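Local coordinates for protein galactose mutarotase related enzyme (Lactobacillus casei, PDB 3Q1N) that is a galactose mutarotase-like protein that probably binds carbohydrate and may act as a sugar isomerase, at residues A[18-23]-A[45-50]; A[162-167]-A[214-219]; A[168-173]-A[208-213]. One frame throughout, in Å; residues are numbered along the deposited sequence. Where two conformers were deposited one is given.

From the N terminus, interaction 1 comes first: residues 18-23 meet 45-50 and close a loop of 21 residues, joining strand 20-26 of a four-stranded antiparallel sheet to strand 48-49 of a six-stranded one. Much later 162-167 pairs with 214-219 in interaction 2, inside the nine-stranded sheet, closing a loop of 46 residues. Interaction 3, between 168-173 and 208-213, is nested within that loop, and no contact crosses another. It bridges strand 171-175 to strand 208-210, which belongs to the same six-stranded sheet that interaction 1 reaches. Interactions 2 and 3 touch, with V163 CG2 4.1 Å from L170 CD2; interaction 1 lies apart, its centre about 24 Å from the centres of both.

Interaction 1 of 3, residues A[18-23]-A[45-50]; sequences GAELQS and HAPILF
E20 OE2 grips the backbone amides of H45 and A46 at the polar, partly exposed end of this contact. The extended E20 chain, with CG anti to the backbone N (chi1 -173°), carries OE2 into the loop at 45-46. There OE2 accepts from H45 N at 2.9 Å, nearly in line with its own C-O bond, and from A46 N at 2.9 Å on the anti lone pair; it also lies at the edge of the H45 ring. Q22 covers one ring face in a CH-pi contact, its CB 4.0 Å from the H45 centroid, while its NE2 bonds E20 OE1 from above the carboxylate plane. H45 ND1 is hydrogen-bonded to W35 O. The contact joins the sheet of strand 20-26, where A19 and E20 facing A15 form a G1 beta bulge, to strand 48-49 within the supersandwich fold of the galactose mutarotase family. The tight part is buried: A46 CB packs 4.1 Å from L21 CB and covers L21 O, which has no partner in the model. Toward G18, also buried, ordered waters span the backbones, one linking G18 O to I48 N, another gathering A19 O, L21 N and A46 O. I48 CD1 lies against G18 O and A19 CB.

Interaction 2 of 3, residues A[162-167]-A[214-219]; sequences TVEPLN and EIAKAT. With NO3 (nitrate ion), chain F; EDO (1,2-ethanediol), chain S.
V163 and I215 form the apolar centre, the tip of I215, CD1, lying 3.8 Å from V163 CB. A218 CB adjoins V163 CG1 on the same face of the sheet, and L166 lies alongside I215, both pointing the same way. The strands run antiparallel, with T162-T219 and E164-K217 as hydrogen-bonded pairs around the non-hydrogen-bonded V163-A218. At E164 the order breaks in a classic beta bulge: its carbonyl O takes K217 N at 2.9 Å, almost straight on, and A216 N at 2.7 Å, tilted from the carbonyl plane. The peptide bond before P165 is cis, and the P165 ring sets CD 3.8 Å from A216 CB. On the opposite face E164 and K217 run side by side, OE2 against the K217 CG at 3.3 Å, while K217 NZ goes on to a salt bridge with E292. T219 OG1 donates to O1 of a nitrate ion, probably from the crystallisation liquor, and also bonds T230. Beyond the strands, E214 bends at chi2 (-93°) to bring OE2 to N167 N at 2.8 Å, on its anti lone pair. With an alanine in place of E214, the N167 amide would probably lose its acceptor and the stretch after P165 some of its hold. Strand 217-221 lies between strands 160-164 and 229-232; on its other side, 160-164 pairs with 195-197, one edge of the nine-stranded sheet.

Interaction 3 of 3, residues A[168-173]-A[208-213]; sequences SPLQRF and VILANS
R172 and L210 form a single backbone bridge, their CA atoms 4.5 Å apart, where strands 171-173 and 208-210 meet at 121°, far from a regular antiparallel pairing. Around it A211 N bonds to Q171 O and F173 N to I209 O. The side chain of N212 extends the grip past the strands with both ends of its amide. Its OD1 takes Q171 N at 2.9 Å on a lone pair, and its ND2 reaches P169 O at 3.0 Å, staying in its own amide plane but coming to that carbonyl from above the plane. The CG of N212 stands anti to its carbonyl carbon (chi1 -52°), which points the amide across to the backbone at 169-171. Two bonds in opposite senses therefore fix the rotation of this buried group. The contact joins two parts of the fold: strand 171-175, which pairs with 184-187 in a two-stranded antiparallel sheet, and strand 208-210, which pairs with 238-242 in the six-stranded sheet. On one flank L170 CD2 meets L210 CD2 at 4.1 Å. On another F173 places CD2 3.7 Å from I209 CG2 and CE2 3.7 Å from A211 CB; its ring also meets Y238 edge-to-face. R172 lays its guanidinium across V208, whose CG2 sits over one face toward the rim, while NH2 bonds to L207 O. A water in the guanidinium plane accepts from R172 NE at 2.9 Å and from I209 N, and donates to F173 O, joining the two backbones where direct pairing stops. Q171 turns the other way, its bent chain sending NE2 to D187 and to L170 O.

Interaction 1 of 3, residues A[18-23]-A[45-50]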
ATOM      1  N   GLY A  18     -10.569  -8.319  -4.525  1.00 14.70           N
ATOM      2  CA  GLY A  18      -9.348  -7.511  -4.443  1.00 14.53           C
ATOM      3  C   GLY A  18      -8.142  -8.223  -3.796  1.00 14.26           C
ATOM      4  O   GLY A  18      -7.161  -7.569  -3.498  1.00 13.58           O
ATOM      5  N   ALA A  19      -8.195  -9.549  -3.629  1.00 13.99           N
ATOM      6  CA  ALA A  19      -7.134 -10.280  -2.898  1.00 13.81           C
ATOM      7  C   ALA A  19      -6.731  -9.505  -1.645  1.00 13.77           C
ATOM      8  O   ALA A  19      -5.537  -9.336  -1.314  1.00 14.32           O
ATOM      9  CB  ALA A  19      -5.892 -10.513  -3.802  1.00 13.39           C
ATOM     10  N   GLU A  20      -7.749  -9.044  -0.913  1.00 14.77           N
ATOM     11  CA  GLU A  20      -7.539  -8.060   0.147  1.00 14.83           C
ATOM     12  C   GLU A  20      -7.260  -8.751   1.469  1.00 14.78           C
ATOM     13  O   GLU A  20      -8.125  -9.477   1.988  1.00 14.17           O
ATOM     14  CB  GLU A  20      -8.745  -7.179   0.367  1.00 15.13           C
ATOM     15  CG  GLU A  20      -8.377  -6.063   1.387  1.00 16.03           C
ATOM     16  CD  GLU A  20      -9.540  -5.247   1.899  1.00 17.84           C
ATOM     17  OE1 GLU A  20     -10.705  -5.583   1.626  1.00 17.82           O
ATOM     18  OE2 GLU A  20      -9.255  -4.207   2.571  1.00 16.12           O
ATOM     19  N   LEU A  21      -6.076  -8.556   2.019  1.00 14.06           N
ATOM     20  CA  LEU A  21      -5.825  -9.020   3.385  1.00 14.99           C
ATOM     21  C   LEU A  21      -6.785  -8.314   4.336  1.00 15.00           C
ATOM     22  O   LEU A  21      -6.865  -7.080   4.338  1.00 15.50           O
ATOM     23  CB  LEU A  21      -4.412  -8.663   3.775  1.00 14.05           C
ATOM     24  CG  LEU A  21      -3.940  -9.035   5.174  1.00 15.22           C
ATOM     25  CD1 LEU A  21      -3.804 -10.524   5.368  1.00 15.85           C
ATOM     26  CD2 LEU A  21      -2.569  -8.334   5.460  1.00 12.69           C
ATOM     27  N   GLN A  22      -7.510  -9.075   5.138  1.00 15.88           N
ATOM     28  CA  GLN A  22      -8.483  -8.451   6.047  1.00 16.44           C
ATOM     29  C   GLN A  22      -8.191  -8.704   7.516  1.00 16.87           C
ATOM     30  O   GLN A  22      -8.685  -7.968   8.367  1.00 17.73           O
ATOM     31  CB  GLN A  22      -9.897  -8.917   5.695  1.00 17.77           C
ATOM     32  CG  GLN A  22     -10.294  -8.444   4.266  1.00 19.21           C
ATOM     33  CD  GLN A  22     -11.732  -8.661   3.957  1.00 23.42           C
ATOM     34  OE1 GLN A  22     -12.312  -9.642   4.387  1.00 27.09           O
ATOM     35  NE2 GLN A  22     -12.302  -7.791   3.134  1.00 26.33           N
ATOM     36  N   SER A  23      -7.408  -9.727   7.806  1.00 16.14           N
ATOM     37  CA  SER A  23      -7.107 -10.116   9.178  0.50 16.91           C
ATOM     38  C   SER A  23      -5.748 -10.804   9.250  1.00 16.80           C
ATOM     39  O   SER A  23      -5.362 -11.561   8.337  1.00 17.06           O
ATOM     40  CB  SER A  23      -8.209 -11.040   9.728  0.50 17.00           C
ATOM     41  OG  SER A  23      -7.861 -11.591  10.994  0.50 17.45           O
ATOM     42  N   HIS A  45      -9.504  -2.560   4.884  1.00 15.34           N
ATOM     43  CA  HIS A  45      -8.492  -3.173   5.762  1.00 15.38           C
ATOM     44  C   HIS A  45      -7.073  -2.976   5.182  1.00 15.13           C
ATOM     45  O   HIS A  45      -6.196  -2.419   5.827  1.00 13.99           O
ATOM     46  CB  HIS A  45      -8.767  -4.695   5.958  1.00 15.51           C
ATOM     47  CG  HIS A  45     -10.183  -5.039   6.286  1.00 16.76           C
ATOM     48  ND1 HIS A  45     -10.599  -5.309   7.576  1.00 18.13           N
ATOM     49  CD2 HIS A  45     -11.284  -5.147   5.499  1.00 17.26           C
ATOM     50  CE1 HIS A  45     -11.901  -5.592   7.564  1.00 21.18           C
ATOM     51  NE2 HIS A  45     -12.337  -5.516   6.316  1.00 19.86           N
ATOM     52  N   ALA A  46      -6.865  -3.469   3.966  1.00 14.19           N
ATOM     53  CA  ALA A  46      -5.531  -3.446   3.328  1.00 14.13           C
ATOM     54  C   ALA A  46      -5.614  -3.624   1.805  1.00 14.36           C
ATOM     55  O   ALA A  46      -5.120  -4.644   1.252  1.00 14.12           O
ATOM     56  CB  ALA A  46      -4.604  -4.558   3.990  1.00 13.76           C
ATOM     57  N   PRO A  47      -6.252  -2.661   1.124  1.00 14.81           N
ATOM     58  CA  PRO A  47      -6.410  -2.846  -0.316  1.00 14.81           C
ATOM     59  C   PRO A  47      -5.132  -2.872  -1.154  1.00 14.98           C
ATOM     60  O   PRO A  47      -4.093  -2.245  -0.805  1.00 14.47           O
ATOM     61  CB  PRO A  47      -7.243  -1.643  -0.769  1.00 15.80           C
ATOM     62  CG  PRO A  47      -7.731  -0.982   0.469  1.00 15.78           C
ATOM     63  CD  PRO A  47      -6.898  -1.436   1.621  1.00 14.47           C
ATOM     64  N   ILE A  48      -5.261  -3.569  -2.290  1.00 13.91           N
ATOM     65  CA  ILE A  48      -4.274  -3.499  -3.347  0.75 14.26           C
ATOM     66  C   ILE A  48      -4.627  -2.339  -4.260  1.00 14.76           C
ATOM     67  O   ILE A  48      -5.820  -2.139  -4.590  1.00 15.66           O
ATOM     68  CB  ILE A  48      -4.211  -4.832  -4.148  0.75 13.64           C
ATOM     69  CG1 ILE A  48      -3.693  -5.945  -3.241  0.75 12.78           C
ATOM     70  CG2 ILE A  48      -3.276  -4.657  -5.401  0.75 13.40           C
ATOM     71  CD1 ILE A  48      -3.752  -7.381  -3.862  0.75 12.99           C
ATOM     72  N   LEU A  49      -3.609  -1.584  -4.663  1.00 14.09           N
ATOM     73  CA  LEU A  49      -3.744  -0.365  -5.486  1.00 14.55           C
ATOM     74  C   LEU A  49      -3.099  -0.647  -6.839  1.00 14.21           C
ATOM     75  O   LEU A  49      -1.888  -0.735  -6.946  1.00 13.95           O
ATOM     76  CB  LEU A  49      -3.063   0.818  -4.791  1.00 14.96           C
ATOM     77  CG  LEU A  49      -3.335   1.049  -3.306  1.00 16.38           C
ATOM     78  CD1 LEU A  49      -2.477   2.228  -2.813  1.00 16.92           C
ATOM     79  CD2 LEU A  49      -4.811   1.292  -3.037  1.00 16.13           C
ATOM     80  N   PHE A  50      -3.918  -0.829  -7.871  1.00 13.97           N
ATOM     81  CA  PHE A  50      -3.394  -1.086  -9.225  1.00 13.56           C
ATOM     82  C   PHE A  50      -4.490  -0.743 -10.217  1.00 13.50           C
ATOM     83  O   PHE A  50      -5.624  -1.033  -9.957  1.00 12.91           O
ATOM     84  CB  PHE A  50      -3.038  -2.573  -9.405  1.00 13.53           C
ATOM     85  CG  PHE A  50      -2.671  -2.969 -10.828  1.00 13.55           C
ATOM     86  CD1 PHE A  50      -1.344  -2.882 -11.259  1.00 13.71           C
ATOM     87  CD2 PHE A  50      -3.640  -3.446 -11.729  1.00 14.47           C
ATOM     88  CE1 PHE A  50      -0.969  -3.248 -12.535  1.00 14.71           C
ATOM     89  CE2 PHE A  50      -3.263  -3.839 -13.028  1.00 14.07           C
ATOM     90  CZ  PHE A  50      -1.924  -3.733 -13.429  1.00 14.78           C
TER
HETATM   91  O   HOH W   1      -7.735  -5.012  -2.509  1.00 15.90           O
HETATM   92  O   HOH W   2      -4.205  -7.040   0.361  1.00 19.36           O

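Interaction 2 of 3, residues A[162-167]-A[214-219]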
ATOM      1  N   THR A 162      10.560   3.818  12.446  0.50 16.80           N
ATOM      2  CA  THR A 162      12.009   3.805  12.405  0.50 16.73           C
ATOM      3  C   THR A 162      12.413   3.114  11.124  0.50 17.37           C
ATOM      4  O   THR A 162      11.849   2.058  10.786  0.50 16.53           O
ATOM      5  CB  THR A 162      12.610   3.101  13.641  0.50 17.33           C
ATOM      6  OG1 THR A 162      12.105   3.721  14.822  0.50 16.40           O
ATOM      7  CG2 THR A 162      14.121   3.200  13.658  0.50 16.49           C
ATOM      8  N   VAL A 163      13.361   3.713  10.398  1.00 17.61           N
ATOM      9  CA  VAL A 163      13.759   3.194   9.065  1.00 18.42           C
ATOM     10  C   VAL A 163      15.243   2.927   8.952  1.00 19.05           C
ATOM     11  O   VAL A 163      16.052   3.571   9.613  1.00 18.76           O
ATOM     12  CB  VAL A 163      13.318   4.113   7.920  1.00 17.23           C
ATOM     13  CG1 VAL A 163      11.799   4.328   7.955  1.00 17.95           C
ATOM     14  CG2 VAL A 163      14.067   5.466   7.931  1.00 18.31           C
ATOM     15  N   GLU A 164      15.590   1.958   8.115  1.00 19.82           N
ATOM     16  CA  GLU A 164      16.986   1.722   7.779  1.00 21.62           C
ATOM     17  C   GLU A 164      17.132   1.025   6.441  1.00 21.29           C
ATOM     18  O   GLU A 164      16.224   0.292   6.035  1.00 19.39           O
ATOM     19  CB  GLU A 164      17.669   0.900   8.879  1.00 22.75           C
ATOM     20  CG  GLU A 164      17.229  -0.530   9.019  1.00 24.66           C
ATOM     21  CD  GLU A 164      17.847  -1.517   7.995  1.00 28.51           C
ATOM     22  OE1 GLU A 164      18.929  -1.247   7.433  1.00 31.25           O
ATOM     23  OE2 GLU A 164      17.242  -2.587   7.781  1.00 31.05           O
ATOM     24  N   PRO A 165      18.263   1.263   5.733  1.00 22.16           N
ATOM     25  CA  PRO A 165      19.234   2.301   6.038  1.00 23.33           C
ATOM     26  C   PRO A 165      18.709   3.633   5.579  1.00 24.30           C
ATOM     27  O   PRO A 165      17.706   3.692   4.885  1.00 23.50           O
ATOM     28  CB  PRO A 165      20.465   1.905   5.192  1.00 23.79           C
ATOM     29  CG  PRO A 165      19.852   1.242   3.988  1.00 23.14           C
ATOM     30  CD  PRO A 165      18.691   0.427   4.587  1.00 22.40           C
ATOM     31  N   LEU A 166      19.397   4.699   5.942  1.00 25.73           N
ATOM     32  CA  LEU A 166      19.035   6.038   5.495  1.00 26.80           C
ATOM     33  C   LEU A 166      20.320   6.766   5.090  1.00 28.70           C
ATOM     34  O   LEU A 166      21.219   6.957   5.923  1.00 30.27           O
ATOM     35  CB  LEU A 166      18.270   6.764   6.616  1.00 26.68           C
ATOM     36  CG  LEU A 166      17.360   7.926   6.305  1.00 26.01           C
ATOM     37  CD1 LEU A 166      16.273   7.567   5.242  1.00 24.95           C
ATOM     38  CD2 LEU A 166      16.723   8.484   7.602  1.00 25.41           C
ATOM     39  N   ASN A 167      20.415   7.147   3.818  1.00 29.98           N
ATOM     40  CA  ASN A 167      21.640   7.800   3.292  1.00 31.53           C
ATOM     41  C   ASN A 167      21.515   9.319   3.170  1.00 31.70           C
ATOM     42  O   ASN A 167      22.425   9.967   2.646  1.00 32.87           O
ATOM     43  CB  ASN A 167      21.986   7.271   1.910  1.00 31.97           C
ATOM     44  CG  ASN A 167      22.207   5.778   1.887  1.00 33.27           C
ATOM     45  OD1 ASN A 167      22.630   5.165   2.886  1.00 37.69           O
ATOM     46  ND2 ASN A 167      21.921   5.178   0.745  1.00 34.40           N
ATOM     47  N   GLU A 214      16.059   4.120  -0.611  1.00 19.96           N
ATOM     48  CA  GLU A 214      17.028   3.187  -0.103  1.00 20.49           C
ATOM     49  C   GLU A 214      16.567   2.387   1.126  1.00 19.94           C
ATOM     50  O   GLU A 214      17.257   1.437   1.542  1.00 19.59           O
ATOM     51  CB  GLU A 214      18.304   3.921   0.271  1.00 21.49           C
ATOM     52  CG  GLU A 214      18.210   4.868   1.503  1.00 22.77           C
ATOM     53  CD  GLU A 214      17.882   6.322   1.143  1.00 25.28           C
ATOM     54  OE1 GLU A 214      17.175   6.578   0.115  1.00 25.92           O
ATOM     55  OE2 GLU A 214      18.303   7.215   1.921  1.00 27.81           O
ATOM     56  N   ILE A 215      15.459   2.802   1.739  1.00 19.03           N
ATOM     57  CA  ILE A 215      14.964   2.109   2.941  1.00 18.38           C
ATOM     58  C   ILE A 215      14.661   0.643   2.684  1.00 17.48           C
ATOM     59  O   ILE A 215      14.012   0.281   1.699  1.00 16.98           O
ATOM     60  CB  ILE A 215      13.697   2.811   3.528  1.00 17.92           C
ATOM     61  CG1 ILE A 215      14.075   4.225   3.985  1.00 18.48           C
ATOM     62  CG2 ILE A 215      13.094   1.963   4.716  1.00 19.73           C
ATOM     63  CD1 ILE A 215      12.840   5.144   4.291  1.00 19.33           C
ATOM     64  N   ALA A 216      15.166  -0.201   3.569  1.00 17.22           N
ATOM     65  CA  ALA A 216      14.966  -1.633   3.471  1.00 16.43           C
ATOM     66  C   ALA A 216      13.962  -2.127   4.494  1.00 16.74           C
ATOM     67  O   ALA A 216      13.205  -3.043   4.202  1.00 16.60           O
ATOM     68  CB  ALA A 216      16.302  -2.342   3.684  1.00 16.69           C
ATOM     69  N   LYS A 217      13.979  -1.523   5.681  1.00 16.44           N
ATOM     70  CA  LYS A 217      13.076  -1.910   6.756  0.50 16.51           C
ATOM     71  C   LYS A 217      12.485  -0.696   7.418  1.00 16.47           C
ATOM     72  O   LYS A 217      13.164   0.314   7.595  1.00 16.63           O
ATOM     73  CB  LYS A 217      13.782  -2.778   7.788  0.50 17.03           C
ATOM     74  CG  LYS A 217      14.311  -4.081   7.188  0.50 17.97           C
ATOM     75  CD  LYS A 217      14.425  -5.129   8.291  0.50 18.77           C
ATOM     76  CE  LYS A 217      15.076  -6.387   7.799  0.50 20.03           C
ATOM     77  NZ  LYS A 217      15.062  -7.421   8.856  0.50 20.96           N
ATOM     78  N   ALA A 218      11.200  -0.790   7.730  1.00 16.05           N
ATOM     79  CA  ALA A 218      10.478   0.294   8.399  1.00 16.22           C
ATOM     80  C   ALA A 218       9.620  -0.345   9.509  1.00 15.54           C
ATOM     81  O   ALA A 218       8.780  -1.225   9.243  1.00 16.71           O
ATOM     82  CB  ALA A 218       9.610   1.051   7.409  1.00 15.43           C
ATOM     83  N   THR A 219       9.898   0.059  10.749  1.00 16.04           N
ATOM     84  CA  THR A 219       9.246  -0.479  11.943  1.00 15.79           C
ATOM     85  C   THR A 219       8.262   0.514  12.538  1.00 16.00           C
ATOM     86  O   THR A 219       8.638   1.649  12.802  1.00 15.68           O
ATOM     87  CB  THR A 219      10.287  -0.898  13.007  1.00 16.17           C
ATOM     88  OG1 THR A 219      11.075  -1.972  12.480  1.00 17.62           O
ATOM     89  CG2 THR A 219       9.642  -1.332  14.290  1.00 18.50           C
TER
HETATM   90  N   NO3 F 298      14.071  -0.568  11.666  1.00 51.50           N
HETATM   91  O1  NO3 F 298      13.330  -1.556  11.044  1.00 50.74           O
HETATM   92  O2  NO3 F 298      14.850   0.307  10.912  1.00 52.41           O
HETATM   93  O3  NO3 F 298      14.057  -0.445  13.059  1.00 51.54           O
HETATM   94  C1  EDO S 311      13.969  -5.455   2.512  1.00 38.23           C
HETATM   95  O1  EDO S 311      14.258  -5.723   3.914  1.00 36.38           O
HETATM   96  C2  EDO S 311      12.853  -6.345   1.949  1.00 39.20           C
HETATM   97  O2  EDO S 311      12.865  -6.718   0.577  1.00 40.31           O
HETATM   98  O   HOH W   3       9.739   2.466  15.596  1.00 21.35           O

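Interaction 3 of 3, residues A[168-173]-A[208-213]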
ATOM      1  N   SER A 168      20.402   9.885   3.626  1.00 30.22           N
ATOM      2  CA  SER A 168      20.222  11.340   3.666  1.00 29.52           C
ATOM      3  C   SER A 168      18.985  11.605   4.539  1.00 27.78           C
ATOM      4  O   SER A 168      18.268  10.663   4.865  1.00 27.68           O
ATOM      5  CB  SER A 168      20.064  11.921   2.243  1.00 29.73           C
ATOM      6  OG  SER A 168      18.845  11.555   1.621  1.00 30.09           O
ATOM      7  N   PRO A 169      18.746  12.867   4.945  1.00 26.25           N
ATOM      8  CA  PRO A 169      17.617  13.113   5.813  1.00 24.84           C
ATOM      9  C   PRO A 169      16.305  12.629   5.215  1.00 22.59           C
ATOM     10  O   PRO A 169      16.166  12.610   4.003  1.00 21.12           O
ATOM     11  CB  PRO A 169      17.607  14.619   5.951  1.00 25.63           C
ATOM     12  CG  PRO A 169      19.067  15.008   5.822  1.00 27.27           C
ATOM     13  CD  PRO A 169      19.592  14.066   4.782  1.00 27.43           C
ATOM     14  N   LEU A 170      15.374  12.236   6.084  1.00 21.16           N
ATOM     15  CA  LEU A 170      14.050  11.785   5.648  1.00 20.22           C
ATOM     16  C   LEU A 170      13.338  12.903   4.900  1.00 19.05           C
ATOM     17  O   LEU A 170      13.325  14.030   5.390  1.00 18.48           O
ATOM     18  CB  LEU A 170      13.188  11.431   6.861  1.00 20.72           C
ATOM     19  CG  LEU A 170      13.190   9.996   7.375  1.00 23.29           C
ATOM     20  CD1 LEU A 170      12.409   9.942   8.732  1.00 25.56           C
ATOM     21  CD2 LEU A 170      12.636   9.015   6.345  1.00 24.09           C
ATOM     22  N   GLN A 171      12.756  12.574   3.737  1.00 17.73           N
ATOM     23  CA  GLN A 171      12.020  13.547   2.932  0.50 17.91           C
ATOM     24  C   GLN A 171      10.663  12.964   2.541  1.00 17.31           C
ATOM     25  O   GLN A 171      10.503  11.726   2.459  1.00 16.69           O
ATOM     26  CB  GLN A 171      12.841  13.941   1.683  0.50 17.99           C
ATOM     27  CG  GLN A 171      14.174  14.680   1.988  0.50 19.86           C
ATOM     28  CD  GLN A 171      13.975  16.131   2.393  0.50 21.53           C
ATOM     29  OE1 GLN A 171      13.709  16.995   1.546  0.50 24.21           O
ATOM     30  NE2 GLN A 171      14.110  16.417   3.693  0.50 23.75           N
ATOM     31  N   ARG A 172       9.683  13.857   2.345  1.00 16.77           N
ATOM     32  CA  ARG A 172       8.379  13.464   1.836  0.67 16.46           C
ATOM     33  C   ARG A 172       8.043  14.228   0.566  1.00 15.58           C
ATOM     34  O   ARG A 172       8.550  15.345   0.335  1.00 16.79           O
ATOM     35  CB  ARG A 172       7.278  13.744   2.850  0.67 15.78           C
ATOM     36  CG  ARG A 172       7.003  15.199   3.022  0.67 17.96           C
ATOM     37  CD  ARG A 172       6.072  15.481   4.108  0.67 20.54           C
ATOM     38  NE  ARG A 172       4.701  15.093   3.795  0.67 21.09           N
ATOM     39  CZ  ARG A 172       3.652  15.513   4.501  0.67 20.44           C
ATOM     40  NH1 ARG A 172       3.829  16.356   5.520  0.67 22.04           N
ATOM     41  NH2 ARG A 172       2.423  15.118   4.186  0.67 16.84           N
ATOM     42  N   PHE A 173       7.199  13.629  -0.248  1.00 15.75           N
ATOM     43  CA  PHE A 173       6.628  14.327  -1.388  1.00 15.17           C
ATOM     44  C   PHE A 173       5.648  15.388  -0.904  1.00 16.33           C
ATOM     45  O   PHE A 173       4.759  15.110  -0.114  1.00 17.92           O
ATOM     46  CB  PHE A 173       5.931  13.375  -2.337  1.00 15.14           C
ATOM     47  CG  PHE A 173       6.864  12.540  -3.113  1.00 14.97           C
ATOM     48  CD1 PHE A 173       7.438  13.057  -4.282  1.00 14.92           C
ATOM     49  CD2 PHE A 173       7.257  11.307  -2.686  1.00 14.73           C
ATOM     50  CE1 PHE A 173       8.322  12.315  -5.035  1.00 16.10           C
ATOM     51  CE2 PHE A 173       8.179  10.575  -3.408  1.00 15.91           C
ATOM     52  CZ  PHE A 173       8.699  11.078  -4.589  1.00 15.50           C
ATOM     53  N   VAL A 208       1.676  11.051   4.212  1.00 17.37           N
ATOM     54  CA  VAL A 208       3.105  11.341   4.240  1.00 16.62           C
ATOM     55  C   VAL A 208       3.844  10.287   3.407  1.00 15.89           C
ATOM     56  O   VAL A 208       3.993   9.134   3.806  1.00 14.46           O
ATOM     57  CB  VAL A 208       3.642  11.339   5.703  1.00 16.54           C
ATOM     58  CG1 VAL A 208       5.185  11.601   5.742  1.00 17.31           C
ATOM     59  CG2 VAL A 208       2.898  12.420   6.548  1.00 17.46           C
ATOM     60  N   ILE A 209       4.249  10.674   2.212  1.00 14.99           N
ATOM     61  CA  ILE A 209       4.911   9.754   1.278  1.00 14.96           C
ATOM     62  C   ILE A 209       6.427   9.898   1.371  1.00 15.29           C
ATOM     63  O   ILE A 209       6.979  10.861   0.862  1.00 15.96           O
ATOM     64  CB  ILE A 209       4.484  10.005  -0.189  1.00 14.09           C
ATOM     65  CG1 ILE A 209       2.975  10.107  -0.316  1.00 15.58           C
ATOM     66  CG2 ILE A 209       5.053   8.883  -1.076  1.00 14.76           C
ATOM     67  CD1 ILE A 209       2.502  10.600  -1.721  1.00 15.06           C
ATOM     68  N   LEU A 210       7.096   8.962   2.026  1.00 15.82           N
ATOM     69  CA  LEU A 210       8.556   9.021   2.162  1.00 16.70           C
ATOM     70  C   LEU A 210       9.235   8.775   0.826  1.00 16.82           C
ATOM     71  O   LEU A 210       8.944   7.788   0.115  1.00 18.11           O
ATOM     72  CB  LEU A 210       9.071   7.971   3.173  1.00 16.50           C
ATOM     73  CG  LEU A 210       8.471   8.055   4.573  1.00 18.27           C
ATOM     74  CD1 LEU A 210       9.113   6.961   5.447  1.00 17.32           C
ATOM     75  CD2 LEU A 210       8.694   9.404   5.215  1.00 17.99           C
ATOM     76  N   ALA A 211      10.144   9.680   0.495  1.00 17.84           N
ATOM     77  CA  ALA A 211      10.831   9.699  -0.782  1.00 18.13           C
ATOM     78  C   ALA A 211      12.133   8.912  -0.788  1.00 19.20           C
ATOM     79  O   ALA A 211      12.714   8.715  -1.868  1.00 20.49           O
ATOM     80  CB  ALA A 211      11.098  11.135  -1.192  1.00 18.27           C
ATOM     81  N   ASN A 212      12.595   8.456   0.383  1.00 18.85           N
ATOM     82  CA  ASN A 212      13.917   7.837   0.504  1.00 19.32           C
ATOM     83  C   ASN A 212      13.886   6.372   0.075  1.00 19.23           C
ATOM     84  O   ASN A 212      13.579   5.478   0.864  1.00 19.51           O
ATOM     85  CB  ASN A 212      14.478   8.002   1.937  1.00 19.46           C
ATOM     86  CG  ASN A 212      14.444   9.426   2.424  1.00 19.66           C
ATOM     87  OD1 ASN A 212      13.388   9.940   2.729  1.00 19.50           O
ATOM     88  ND2 ASN A 212      15.616  10.048   2.593  1.00 19.69           N
ATOM     89  N   SER A 213      14.229   6.108  -1.194  1.00 19.52           N
ATOM     90  CA  SER A 213      14.030   4.767  -1.759  0.50 18.97           C
ATOM     91  C   SER A 213      14.981   3.706  -1.267  1.00 19.56           C
ATOM     92  O   SER A 213      14.745   2.510  -1.478  1.00 19.90           O
ATOM     93  CB  SER A 213      14.071   4.826  -3.285  0.50 19.06           C
ATOM     94  OG  SER A 213      13.088   5.715  -3.747  0.50 16.84           O
TER
HETATM   95  O   HOH W   4       3.765  13.418   1.616  1.00 16.33           O